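Local coordinates for 5-formyl-3-hydroxy-2-methylpyridine 4-carboxylate 5-dehydrogenase (Mesorhizobium japonicum MAFF 303099, PDB 4OM8), which catalyses the NAD(+)-dependent oxidation of a pyridine aldehyde in vitamin B6 degradation, and can also reduce the same aldehyde with NADH to 4-pyridoxic acid, at residues I8-T12 with M13-M17; A30-A34 with P35-E39; N86-N90 with I91-A95; S139-P142 with H143-M147. All blocks are in the same frame, centred on the assembly; numbering follows the deposited sequence. Where two conformers were deposited one is given.

Contact 1. Residues I8-T12 with M13-M17; sequences IGLGT and MGPGM. With NAD (nicotinamide-adenine-dinucleotide), chain C.
The glycine-rich turn of the Rossmann fold brings G11 against G14, where a type I beta turn leads from the loop into helix 14-23. G14 N donates to G11 O at 3.2 Å and a fairly straight 159°, the donor standing well above the carbonyl plane. P15 CD comes to 3.0 Å from the same G11 O, and L10 CD2 lies over the G14 backbone, 4.0 Å from G14 C. This is the GxGxxG pattern of G9, G11 and G14, and the geometry accounts for each glycine: a side chain at G9 would be jammed against the preceding carbonyl, one at G11 would run into NAD O5B, and one at G14 would hit L10 CA and G9 O.

The turn aims two successive amides at the pyrophosphate. T12 N donates almost straight to NAD O2A (3.0 Å), and M13 N to NAD O2N on the other phosphate (3.0 Å), so each phosphate takes one backbone bond. With CG turned beside its own backbone N (chi1 -66°) and the chain bent again at chi2 and chi3, the M13 side chain folds over one face of the nicotinamide ring, with SD 3.5 Å from NAD C4N and CE near C5N. An alanine in place of M13 would remove CG, SD and CE and would probably leave the nicotinamide ring without this packing, and so less firmly placed. On the helix side, a water donates to T12 O and accepts from G16 N, bridging the turn to the first helical residues at 2.7 Å from G16 N.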
# COMPACT_ATOMS: atom_id res chain seq x y z
N ILE A 8 -4.15 -28.46 -9.42
CA ILE A 8 -5.55 -28.86 -9.41
C ILE A 8 -6.43 -27.63 -9.25
O ILE A 8 -6.50 -27.03 -8.16
CB ILE A 8 -5.85 -29.85 -8.27
CG1 ILE A 8 -4.82 -30.99 -8.28
CG2 ILE A 8 -7.30 -30.34 -8.34
CD1 ILE A 8 -4.72 -31.76 -9.60
N GLY A 9 -7.07 -27.22 -10.34
CA GLY A 9 -7.93 -26.04 -10.33
C GLY A 9 -7.32 -24.97 -11.20
O GLY A 9 -6.21 -24.49 -10.93
N LEU A 10 -8.05 -24.59 -12.25
CA LEU A 10 -7.56 -23.66 -13.26
C LEU A 10 -8.44 -22.44 -13.47
O LEU A 10 -8.69 -22.03 -14.61
CB LEU A 10 -7.41 -24.36 -14.61
CG LEU A 10 -6.23 -25.31 -14.79
CD1 LEU A 10 -6.37 -26.05 -16.12
CD2 LEU A 10 -4.93 -24.53 -14.75
N GLY A 11 -8.93 -21.86 -12.38
CA GLY A 11 -9.72 -20.64 -12.48
C GLY A 11 -8.80 -19.44 -12.54
O GLY A 11 -7.77 -19.48 -13.20
N THR A 12 -9.18 -18.38 -11.84
CA THR A 12 -8.43 -17.14 -11.80
C THR A 12 -6.93 -17.33 -11.55
O THR A 12 -6.11 -16.72 -12.23
CB THR A 12 -9.01 -16.22 -10.72
OG1 THR A 12 -10.38 -15.93 -11.04
CG2 THR A 12 -8.22 -14.93 -10.59
N MET A 13 -6.59 -18.19 -10.59
CA MET A 13 -5.20 -18.31 -10.15
C MET A 13 -4.38 -19.35 -10.90
O MET A 13 -3.16 -19.42 -10.73
CB MET A 13 -5.14 -18.63 -8.65
CG MET A 13 -5.67 -17.53 -7.77
SD MET A 13 -4.67 -16.05 -7.91
CE MET A 13 -3.22 -16.51 -6.99
N GLY A 14 -5.04 -20.15 -11.73
CA GLY A 14 -4.38 -21.31 -12.31
C GLY A 14 -3.41 -21.10 -13.47
O GLY A 14 -2.25 -21.53 -13.40
N PRO A 15 -3.88 -20.49 -14.56
CA PRO A 15 -3.06 -20.36 -15.77
C PRO A 15 -1.77 -19.58 -15.56
O PRO A 15 -0.73 -20.02 -16.06
CB PRO A 15 -3.99 -19.60 -16.72
CG PRO A 15 -5.34 -20.02 -16.29
CD PRO A 15 -5.28 -20.10 -14.81
N GLY A 16 -1.81 -18.47 -14.85
CA GLY A 16 -0.60 -17.70 -14.61
C GLY A 16 0.38 -18.44 -13.71
O GLY A 16 1.60 -18.34 -13.87
N MET A 17 -0.17 -19.17 -12.73
CA MET A 17 0.64 -19.99 -11.85
C MET A 17 1.39 -21.06 -12.66
O MET A 17 2.60 -21.28 -12.47
CB MET A 17 -0.24 -20.66 -10.80
CG MET A 17 0.54 -21.39 -9.74
SD MET A 17 -0.52 -22.38 -8.66
CE MET A 17 -1.49 -21.10 -7.86
PA NAD C . -11.84 -19.89 -9.06
O1A NAD C . -13.27 -20.06 -8.56
O2A NAD C . -11.51 -18.82 -10.08
O5B NAD C . -11.37 -21.31 -9.66
C5B NAD C . -11.64 -22.54 -8.99
C4B NAD C . -11.48 -23.66 -10.01
O4B NAD C . -11.51 -24.92 -9.34
C3B NAD C . -12.63 -23.65 -11.02
O3B NAD C . -12.11 -23.57 -12.36
C2B NAD C . -13.36 -24.96 -10.76
O2B NAD C . -13.95 -25.56 -11.93
C1B NAD C . -12.24 -25.82 -10.20
N9A NAD C . -12.66 -26.99 -9.40
C8A NAD C . -13.73 -27.10 -8.59
N7A NAD C . -13.76 -28.33 -8.02
C5A NAD C . -12.70 -29.02 -8.46
C6A NAD C . -12.13 -30.36 -8.26
N6A NAD C . -12.73 -31.26 -7.44
N1A NAD C . -11.00 -30.67 -8.93
C2A NAD C . -10.40 -29.80 -9.76
N3A NAD C . -10.86 -28.56 -9.99
C4A NAD C . -11.98 -28.13 -9.38
O3 NAD C . -10.91 -19.80 -7.75
PN NAD C . -9.53 -18.98 -7.61
O1N NAD C . -9.83 -17.50 -7.44
O2N NAD C . -8.52 -19.39 -8.66
O5D NAD C . -9.00 -19.51 -6.19
C5D NAD C . -8.63 -20.88 -5.99
C4D NAD C . -8.03 -20.99 -4.59
O4D NAD C . -6.97 -20.04 -4.50
C3D NAD C . -9.02 -20.62 -3.50
O3D NAD C . -8.66 -21.37 -2.33
C2D NAD C . -8.74 -19.16 -3.23
O2D NAD C . -9.05 -18.79 -1.88
C1D NAD C . -7.25 -19.08 -3.47
N1N NAD C . -6.75 -17.76 -3.88
C2N NAD C . -7.49 -16.90 -4.63
C3N NAD C . -6.95 -15.67 -5.01
C7N NAD C . -7.73 -14.66 -5.80
O7N NAD C . -8.63 -14.99 -6.57
N7N NAD C . -7.42 -13.38 -5.62
C4N NAD C . -5.66 -15.33 -4.62
C5N NAD C . -4.92 -16.24 -3.87
C6N NAD C . -5.50 -17.45 -3.52
O HOH W 1 -3.74 -16.87 -13.85

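Contact 2. Residues A30-A34 with P35-E39; sequences AYDVA and PAAIE. With NAD (nicotinamide-adenine-dinucleotide), chain C.
D32 and A37 meet beside the adenosine ribose of NAD, with D32 CG 3.5 Å from A37 CB. The carboxylate of D32 accepts from both ribose hydroxyls, one on each oxygen: NAD O2B donates to OD1 at 2.7 Å and NAD O3B to OD2 at 2.6 Å. Such a two-pronged grip by an acidic residue near the end of the second strand is the familiar mark of NAD-binding Rossmann domains. V33 CG1 lies against the adenine at C4A and C5A, and Y31 CE2 approaches C2A.

A second shell holds the carboxylate in place. OD1 takes A34 N through its anti lone pair (2.9 Å, 162°), forming an Asx turn, while L10 N donates to OD2. CG extends opposite the backbone N (chi1 -164°), which carries the carboxylate toward A37 and the ribose; behind it, D32 CB packs on I38 CG1 at 3.8 Å.

A34, the N-cap residue, opens the helix. Its O accepts from I38 N in the carbonyl plane (3.2 Å) and more weakly from A37 N. The turn thus joins strand 27-31 to helix 35-54 in a beta-alpha-beta unit, with A30 and I38 both touching F69 of strand 66-70.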
# COMPACT_ATOMS: atom_id res chain seq x y z
N ALA A 30 -1.70 -29.57 -15.47
CA ALA A 30 -2.79 -28.94 -14.73
C ALA A 30 -4.12 -29.56 -15.11
O ALA A 30 -4.34 -29.96 -16.26
CB ALA A 30 -2.80 -27.44 -14.98
N TYR A 31 -5.01 -29.60 -14.12
CA TYR A 31 -6.30 -30.28 -14.24
C TYR A 31 -7.41 -29.41 -13.70
O TYR A 31 -7.21 -28.68 -12.74
CB TYR A 31 -6.26 -31.61 -13.48
CG TYR A 31 -7.61 -32.24 -13.22
CD1 TYR A 31 -8.24 -33.02 -14.19
CD2 TYR A 31 -8.26 -32.06 -12.00
CE1 TYR A 31 -9.49 -33.59 -13.95
CE2 TYR A 31 -9.49 -32.63 -11.76
CZ TYR A 31 -10.11 -33.38 -12.73
OH TYR A 31 -11.34 -33.94 -12.47
N ASP A 32 -8.58 -29.51 -14.30
CA ASP A 32 -9.77 -28.88 -13.74
C ASP A 32 -10.95 -29.80 -14.03
O ASP A 32 -10.97 -30.45 -15.08
CB ASP A 32 -10.00 -27.48 -14.35
CG ASP A 32 -10.97 -26.63 -13.54
OD1 ASP A 32 -12.16 -27.01 -13.43
OD2 ASP A 32 -10.55 -25.57 -13.02
N VAL A 33 -11.91 -29.84 -13.12
CA VAL A 33 -13.09 -30.68 -13.25
C VAL A 33 -14.05 -30.17 -14.33
O VAL A 33 -14.90 -30.92 -14.83
CB VAL A 33 -13.83 -30.78 -11.89
CG1 VAL A 33 -14.54 -29.47 -11.58
CG2 VAL A 33 -14.80 -31.96 -11.86
N ALA A 34 -13.92 -28.90 -14.71
CA ALA A 34 -14.87 -28.27 -15.63
C ALA A 34 -14.23 -28.01 -16.98
O ALA A 34 -13.28 -27.23 -17.07
CB ALA A 34 -15.40 -26.96 -15.04
N PRO A 35 -14.73 -28.66 -18.04
CA PRO A 35 -14.18 -28.42 -19.38
C PRO A 35 -14.15 -26.95 -19.78
O PRO A 35 -13.16 -26.50 -20.38
CB PRO A 35 -15.13 -29.22 -20.29
CG PRO A 35 -15.58 -30.35 -19.42
CD PRO A 35 -15.72 -29.75 -18.03
N ALA A 36 -15.19 -26.19 -19.44
CA ALA A 36 -15.23 -24.77 -19.75
C ALA A 36 -14.05 -24.03 -19.11
O ALA A 36 -13.53 -23.07 -19.68
CB ALA A 36 -16.55 -24.16 -19.29
N ALA A 37 -13.64 -24.47 -17.93
CA ALA A 37 -12.51 -23.87 -17.24
C ALA A 37 -11.18 -24.15 -17.94
O ALA A 37 -10.31 -23.28 -18.02
CB ALA A 37 -12.45 -24.36 -15.81
N ILE A 38 -11.02 -25.38 -18.43
CA ILE A 38 -9.79 -25.75 -19.11
C ILE A 38 -9.65 -24.93 -20.39
O ILE A 38 -8.57 -24.43 -20.69
CB ILE A 38 -9.76 -27.26 -19.42
CG1 ILE A 38 -9.67 -28.03 -18.11
CG2 ILE A 38 -8.57 -27.59 -20.33
CD1 ILE A 38 -9.47 -29.54 -18.27
N GLU A 39 -10.75 -24.74 -21.12
CA GLU A 39 -10.75 -23.96 -22.35
C GLU A 39 -10.40 -22.49 -22.09
O GLU A 39 -9.62 -21.88 -22.82
CB GLU A 39 -12.11 -24.04 -23.04
CG GLU A 39 -12.53 -25.45 -23.42
CD GLU A 39 -13.99 -25.54 -23.83
OE1 GLU A 39 -14.58 -24.48 -24.16
OE2 GLU A 39 -14.55 -26.65 -23.82
PA NAD C . -11.84 -19.89 -9.06
O1A NAD C . -13.27 -20.06 -8.56
O2A NAD C . -11.51 -18.82 -10.08
O5B NAD C . -11.37 -21.31 -9.66
C5B NAD C . -11.64 -22.54 -8.99
C4B NAD C . -11.48 -23.66 -10.01
O4B NAD C . -11.51 -24.92 -9.34
C3B NAD C . -12.63 -23.65 -11.02
O3B NAD C . -12.11 -23.57 -12.36
C2B NAD C . -13.36 -24.96 -10.76
O2B NAD C . -13.95 -25.56 -11.93
C1B NAD C . -12.24 -25.82 -10.20
N9A NAD C . -12.66 -26.99 -9.40
C8A NAD C . -13.73 -27.10 -8.59
N7A NAD C . -13.76 -28.33 -8.02
C5A NAD C . -12.70 -29.02 -8.46
C6A NAD C . -12.13 -30.36 -8.26
N6A NAD C . -12.73 -31.26 -7.44
N1A NAD C . -11.00 -30.67 -8.93
C2A NAD C . -10.40 -29.80 -9.76
N3A NAD C . -10.86 -28.56 -9.99
C4A NAD C . -11.98 -28.13 -9.38
O3 NAD C . -10.91 -19.80 -7.75
PN NAD C . -9.53 -18.98 -7.61
O1N NAD C . -9.83 -17.50 -7.44
O2N NAD C . -8.52 -19.39 -8.66
O5D NAD C . -9.00 -19.51 -6.19
C5D NAD C . -8.63 -20.88 -5.99
C4D NAD C . -8.03 -20.99 -4.59
O4D NAD C . -6.97 -20.04 -4.50
C3D NAD C . -9.02 -20.62 -3.50
O3D NAD C . -8.66 -21.37 -2.33
C2D NAD C . -8.74 -19.16 -3.23
O2D NAD C . -9.05 -18.79 -1.88
C1D NAD C . -7.25 -19.08 -3.47
N1N NAD C . -6.75 -17.76 -3.88
C2N NAD C . -7.49 -16.90 -4.63
C3N NAD C . -6.95 -15.67 -5.01
C7N NAD C . -7.73 -14.66 -5.80
O7N NAD C . -8.63 -14.99 -6.57
N7N NAD C . -7.42 -13.38 -5.62
C4N NAD C . -5.66 -15.33 -4.62
C5N NAD C . -4.92 -16.24 -3.87
C6N NAD C . -5.50 -17.45 -3.52

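Contact 3. Residues N86-N90 with I91-A95; sequences NVPEN and ISIKA. With NAD (nicotinamide-adenine-dinucleotide), chain C.
I91 begins helix 91-102 directly after N90, its CB 3.7 Å from N90 C. S92 is engaged by the N90 side chain, which acts as N-cap: with CG opposite the backbone N (chi1 179°), OD1 swings back over the first turn, accepting from S92 OG at 2.6 Å and weakly from S92 N. I93 N adds a third bond to OD1, also weak. The I93 side chain runs at about a right angle across N90, CG1 lying 3.8 Å from N90 CG, while its CG2 meets V87 CG2 at 3.9 Å and CD1 reaches P88 CB.

K94 closes the first helical turn, its N donating to N90 O at 3.0 Å and 168°. Its long chain then leaves the helix alongside V87, CG 3.8 Å from V87 CG2, and bends at chi4 (-56°) to bring NZ up to the loop carbonyl of P88 and the ribose. There NZ donates to P88 O from above the carbonyl plane and to NAD O3D at 3.0 Å. NZ also forms a salt bridge with E85, whereas E89 OE2 is a long 3.8 Å away. The nicotinamide ribose hydroxyl O3D in turn donates to E89 OE2, its two bonds roughly at right angles; E89 OE1 is fixed by G117 N. A methionine in place of K94 would probably leave E85 without its charge mate and NAD O3D without the ammonium donor, with P88 O keeping just the weak bond from N90 N.

The loop follows strand 82-85, and I91 and K94 pack the new helix onto L123 of helix 120-123.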
# COMPACT_ATOMS: atom_id res chain seq x y z
N ASN A 86 -5.74 -25.91 -5.84
CA ASN A 86 -6.14 -24.56 -6.19
C ASN A 86 -7.63 -24.53 -6.57
O ASN A 86 -8.01 -23.94 -7.57
CB ASN A 86 -5.26 -24.07 -7.35
CG ASN A 86 -5.44 -22.60 -7.67
OD1 ASN A 86 -5.46 -21.74 -6.78
ND2 ASN A 86 -5.58 -22.30 -8.95
N VAL A 87 -8.45 -25.20 -5.76
CA VAL A 87 -9.88 -25.34 -6.04
C VAL A 87 -10.65 -24.33 -5.17
O VAL A 87 -10.02 -23.57 -4.44
CB VAL A 87 -10.34 -26.82 -5.82
CG1 VAL A 87 -9.51 -27.77 -6.69
CG2 VAL A 87 -10.31 -27.21 -4.34
N PRO A 88 -12.00 -24.28 -5.26
CA PRO A 88 -12.70 -23.23 -4.50
C PRO A 88 -12.44 -23.25 -3.01
O PRO A 88 -12.03 -24.26 -2.41
CB PRO A 88 -14.18 -23.53 -4.78
CG PRO A 88 -14.18 -24.14 -6.13
CD PRO A 88 -12.90 -24.94 -6.22
N GLU A 89 -12.69 -22.10 -2.41
CA GLU A 89 -12.49 -21.88 -0.98
C GLU A 89 -13.61 -22.54 -0.17
O GLU A 89 -14.52 -21.88 0.34
CB GLU A 89 -12.40 -20.38 -0.72
CG GLU A 89 -11.90 -20.05 0.65
CD GLU A 89 -10.39 -20.17 0.78
OE1 GLU A 89 -9.83 -19.32 1.50
OE2 GLU A 89 -9.78 -21.10 0.19
N ASN A 90 -13.53 -23.86 -0.06
CA ASN A 90 -14.58 -24.68 0.52
C ASN A 90 -13.89 -25.94 1.02
O ASN A 90 -13.34 -26.69 0.22
CB ASN A 90 -15.66 -24.98 -0.53
CG ASN A 90 -16.79 -25.87 -0.02
OD1 ASN A 90 -16.59 -26.79 0.77
ND2 ASN A 90 -18.00 -25.59 -0.49
N ILE A 91 -13.89 -26.17 2.33
CA ILE A 91 -13.07 -27.24 2.87
C ILE A 91 -13.56 -28.62 2.43
O ILE A 91 -12.76 -29.54 2.28
CB ILE A 91 -12.98 -27.16 4.41
CG1 ILE A 91 -11.92 -28.12 4.94
CG2 ILE A 91 -14.35 -27.42 5.05
CD1 ILE A 91 -11.58 -27.91 6.39
N SER A 92 -14.86 -28.77 2.18
CA SER A 92 -15.36 -30.07 1.71
C SER A 92 -14.82 -30.38 0.31
O SER A 92 -14.44 -31.52 0.03
CB SER A 92 -16.89 -30.11 1.73
OG SER A 92 -17.44 -29.25 0.75
N ILE A 93 -14.78 -29.37 -0.56
CA ILE A 93 -14.24 -29.58 -1.91
C ILE A 93 -12.73 -29.85 -1.85
O ILE A 93 -12.23 -30.74 -2.53
CB ILE A 93 -14.52 -28.38 -2.84
CG1 ILE A 93 -16.03 -28.16 -2.96
CG2 ILE A 93 -13.92 -28.61 -4.22
CD1 ILE A 93 -16.42 -27.05 -3.93
N LYS A 94 -12.01 -29.10 -1.02
CA LYS A 94 -10.56 -29.33 -0.90
C LYS A 94 -10.29 -30.73 -0.33
O LYS A 94 -9.40 -31.44 -0.82
CB LYS A 94 -9.91 -28.26 -0.03
CG LYS A 94 -10.03 -26.84 -0.61
CD LYS A 94 -9.15 -25.85 0.13
CE LYS A 94 -9.39 -24.43 -0.36
NZ LYS A 94 -9.21 -24.27 -1.83
N ALA A 95 -11.07 -31.14 0.67
CA ALA A 95 -10.92 -32.47 1.23
C ALA A 95 -11.19 -33.55 0.19
O ALA A 95 -10.51 -34.57 0.19
CB ALA A 95 -11.83 -32.65 2.43
PA NAD C . -11.84 -19.89 -9.06
O1A NAD C . -13.27 -20.06 -8.56
O2A NAD C . -11.51 -18.82 -10.08
O5B NAD C . -11.37 -21.31 -9.66
C5B NAD C . -11.64 -22.54 -8.99
C4B NAD C . -11.48 -23.66 -10.01
O4B NAD C . -11.51 -24.92 -9.34
C3B NAD C . -12.63 -23.65 -11.02
O3B NAD C . -12.11 -23.57 -12.36
C2B NAD C . -13.36 -24.96 -10.76
O2B NAD C . -13.95 -25.56 -11.93
C1B NAD C . -12.24 -25.82 -10.20
N9A NAD C . -12.66 -26.99 -9.40
C8A NAD C . -13.73 -27.10 -8.59
N7A NAD C . -13.76 -28.33 -8.02
C5A NAD C . -12.70 -29.02 -8.46
C6A NAD C . -12.13 -30.36 -8.26
N6A NAD C . -12.73 -31.26 -7.44
N1A NAD C . -11.00 -30.67 -8.93
C2A NAD C . -10.40 -29.80 -9.76
N3A NAD C . -10.86 -28.56 -9.99
C4A NAD C . -11.98 -28.13 -9.38
O3 NAD C . -10.91 -19.80 -7.75
PN NAD C . -9.53 -18.98 -7.61
O1N NAD C . -9.83 -17.50 -7.44
O2N NAD C . -8.52 -19.39 -8.66
O5D NAD C . -9.00 -19.51 -6.19
C5D NAD C . -8.63 -20.88 -5.99
C4D NAD C . -8.03 -20.99 -4.59
O4D NAD C . -6.97 -20.04 -4.50
C3D NAD C . -9.02 -20.62 -3.50
O3D NAD C . -8.66 -21.37 -2.33
C2D NAD C . -8.74 -19.16 -3.23
O2D NAD C . -9.05 -18.79 -1.88
C1D NAD C . -7.25 -19.08 -3.47
N1N NAD C . -6.75 -17.76 -3.88
C2N NAD C . -7.49 -16.90 -4.63
C3N NAD C . -6.95 -15.67 -5.01
C7N NAD C . -7.73 -14.66 -5.80
O7N NAD C . -8.63 -14.99 -6.57
N7N NAD C . -7.42 -13.38 -5.62
C4N NAD C . -5.66 -15.33 -4.62
C5N NAD C . -4.92 -16.24 -3.87
C6N NAD C . -5.50 -17.45 -3.52

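Contact 4. Residues S139-P142 with H143-M147; sequences SNPP and HIIPM
P141 carries a tight proline-rich turn in the connection between strands 133-137 and 147-151 of the Rossmann domain, and both I144 and I145 fold back on it. The peptide bond before P141 is cis.

Two backbone bonds converge on P141 O. I145 N lies nearly on the extension of the carbonyl bond (2.9 Å, 169° at the hydrogen), whereas I144 N donates from above the carbonyl plane at 3.0 Å; one oxygen thus fastens two successive amides.

Among the apolar contacts, both isoleucines reach the P141 ring from the same side. I144 CD1 approaches CG at 4.0 Å, and I145 CD1 approaches CD. H143 CG sits between its own backbone N and carbonyl carbon (chi1 52°), bringing the imidazole back beside P141, with CE1 3.6 Å from CB; I144 CG1 lies over one ring face, offset toward the rim. H143 ND1 is buried with no polar partner in the model. Further along, I145 CG2 packs on S139 CB.

Outside the turn, S139 OG bonds to E187, while N140 O accepts from K223 of the second subunit, whose Y222 packs on I144 and I145. This loop therefore meets the dimer interface as well as the NAD pocket, which N140 lines.

Waters complete the polar network. One donates to both P142 O and I145 O; another accepts from S139 N and donates to I145 O and M147 O; a third donates to M147 O and, at 2.6 Å, to S139 OG.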
# COMPACT_ATOMS: atom_id res chain seq x y z
N SER A 139 -0.60 -14.66 -4.99
CA SER A 139 -1.44 -13.48 -5.10
C SER A 139 -1.86 -13.23 -6.54
O SER A 139 -1.16 -13.62 -7.47
CB SER A 139 -0.72 -12.24 -4.54
OG SER A 139 -0.54 -12.33 -3.13
N ASN A 140 -3.01 -12.58 -6.73
CA ASN A 140 -3.53 -12.34 -8.08
C ASN A 140 -2.99 -11.03 -8.65
O ASN A 140 -3.08 -10.01 -7.98
CB ASN A 140 -5.06 -12.30 -8.03
CG ASN A 140 -5.68 -12.16 -9.41
OD1 ASN A 140 -5.22 -12.75 -10.38
ND2 ASN A 140 -6.76 -11.39 -9.48
N PRO A 141 -2.41 -11.07 -9.86
CA PRO A 141 -2.21 -12.20 -10.78
C PRO A 141 -0.96 -12.99 -10.42
O PRO A 141 0.09 -12.41 -10.15
CB PRO A 141 -2.07 -11.52 -12.16
CG PRO A 141 -2.48 -10.06 -11.93
CD PRO A 141 -2.08 -9.79 -10.52
N PRO A 142 -1.06 -14.32 -10.44
CA PRO A 142 0.02 -15.15 -9.89
C PRO A 142 1.32 -15.13 -10.71
O PRO A 142 2.37 -15.47 -10.16
CB PRO A 142 -0.59 -16.55 -9.87
CG PRO A 142 -1.62 -16.50 -10.96
CD PRO A 142 -2.21 -15.13 -10.89
N HIS A 143 1.25 -14.75 -11.97
CA HIS A 143 2.45 -14.66 -12.79
C HIS A 143 3.08 -13.27 -12.69
O HIS A 143 4.16 -13.03 -13.23
CB HIS A 143 2.15 -15.02 -14.25
CG HIS A 143 1.00 -14.26 -14.84
ND1 HIS A 143 -0.26 -14.26 -14.28
CD2 HIS A 143 0.91 -13.51 -15.97
CE1 HIS A 143 -1.07 -13.52 -15.03
NE2 HIS A 143 -0.38 -13.06 -16.06
N ILE A 144 2.42 -12.36 -11.98
CA ILE A 144 2.88 -10.98 -11.88
C ILE A 144 3.31 -10.59 -10.45
O ILE A 144 4.37 -10.01 -10.27
CB ILE A 144 1.80 -10.00 -12.38
CG1 ILE A 144 1.53 -10.24 -13.87
CG2 ILE A 144 2.24 -8.55 -12.17
CD1 ILE A 144 0.48 -9.30 -14.47
N ILE A 145 2.50 -10.91 -9.45
CA ILE A 145 2.91 -10.64 -8.07
C ILE A 145 4.02 -11.62 -7.69
O ILE A 145 3.79 -12.83 -7.71
CB ILE A 145 1.75 -10.78 -7.06
CG1 ILE A 145 0.46 -10.14 -7.58
CG2 ILE A 145 2.18 -10.23 -5.66
CD1 ILE A 145 0.60 -8.68 -7.94
N PRO A 146 5.22 -11.12 -7.34
CA PRO A 146 6.36 -12.04 -7.18
C PRO A 146 6.50 -12.69 -5.80
O PRO A 146 7.40 -13.51 -5.59
CB PRO A 146 7.56 -11.15 -7.47
CG PRO A 146 7.13 -9.79 -6.96
CD PRO A 146 5.64 -9.70 -7.27
N MET A 147 5.61 -12.32 -4.89
CA MET A 147 5.69 -12.76 -3.51
C MET A 147 4.70 -13.87 -3.23
O MET A 147 3.53 -13.78 -3.62
CB MET A 147 5.44 -11.55 -2.59
CG MET A 147 5.54 -11.83 -1.09
SD MET A 147 4.09 -12.60 -0.35
CE MET A 147 2.76 -11.45 -0.75
O HOH W 2 1.12 -14.09 -2.15
O HOH W 3 2.13 -14.45 -6.04
O HOH W 4 4.81 -14.44 -9.72

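Contacts 1, 2 and 3 are three strand-to-helix turns that grip one NAD, while contact 4 reaches the cofactor through N140 alone. Contacts 1 and 4 are buried; contacts 2 and 3 are partly buried. Chemistry follows position: backbone amides serve the phosphates in contact 1, a carboxylate the adenosine ribose in contact 2, and a lysine-glutamate pair the nicotinamide ribose in contact 3, whereas contact 4 relies on prolines, isoleucines and bridging waters. Contact 1 is central, touching all three others: L10 CD2 packs on A30 CB, I8 O lies 2.7 Å from N86 N, and M13 O packs on P142 CG. Contacts 2 and 4 stay about 12 Å apart at their nearest atoms.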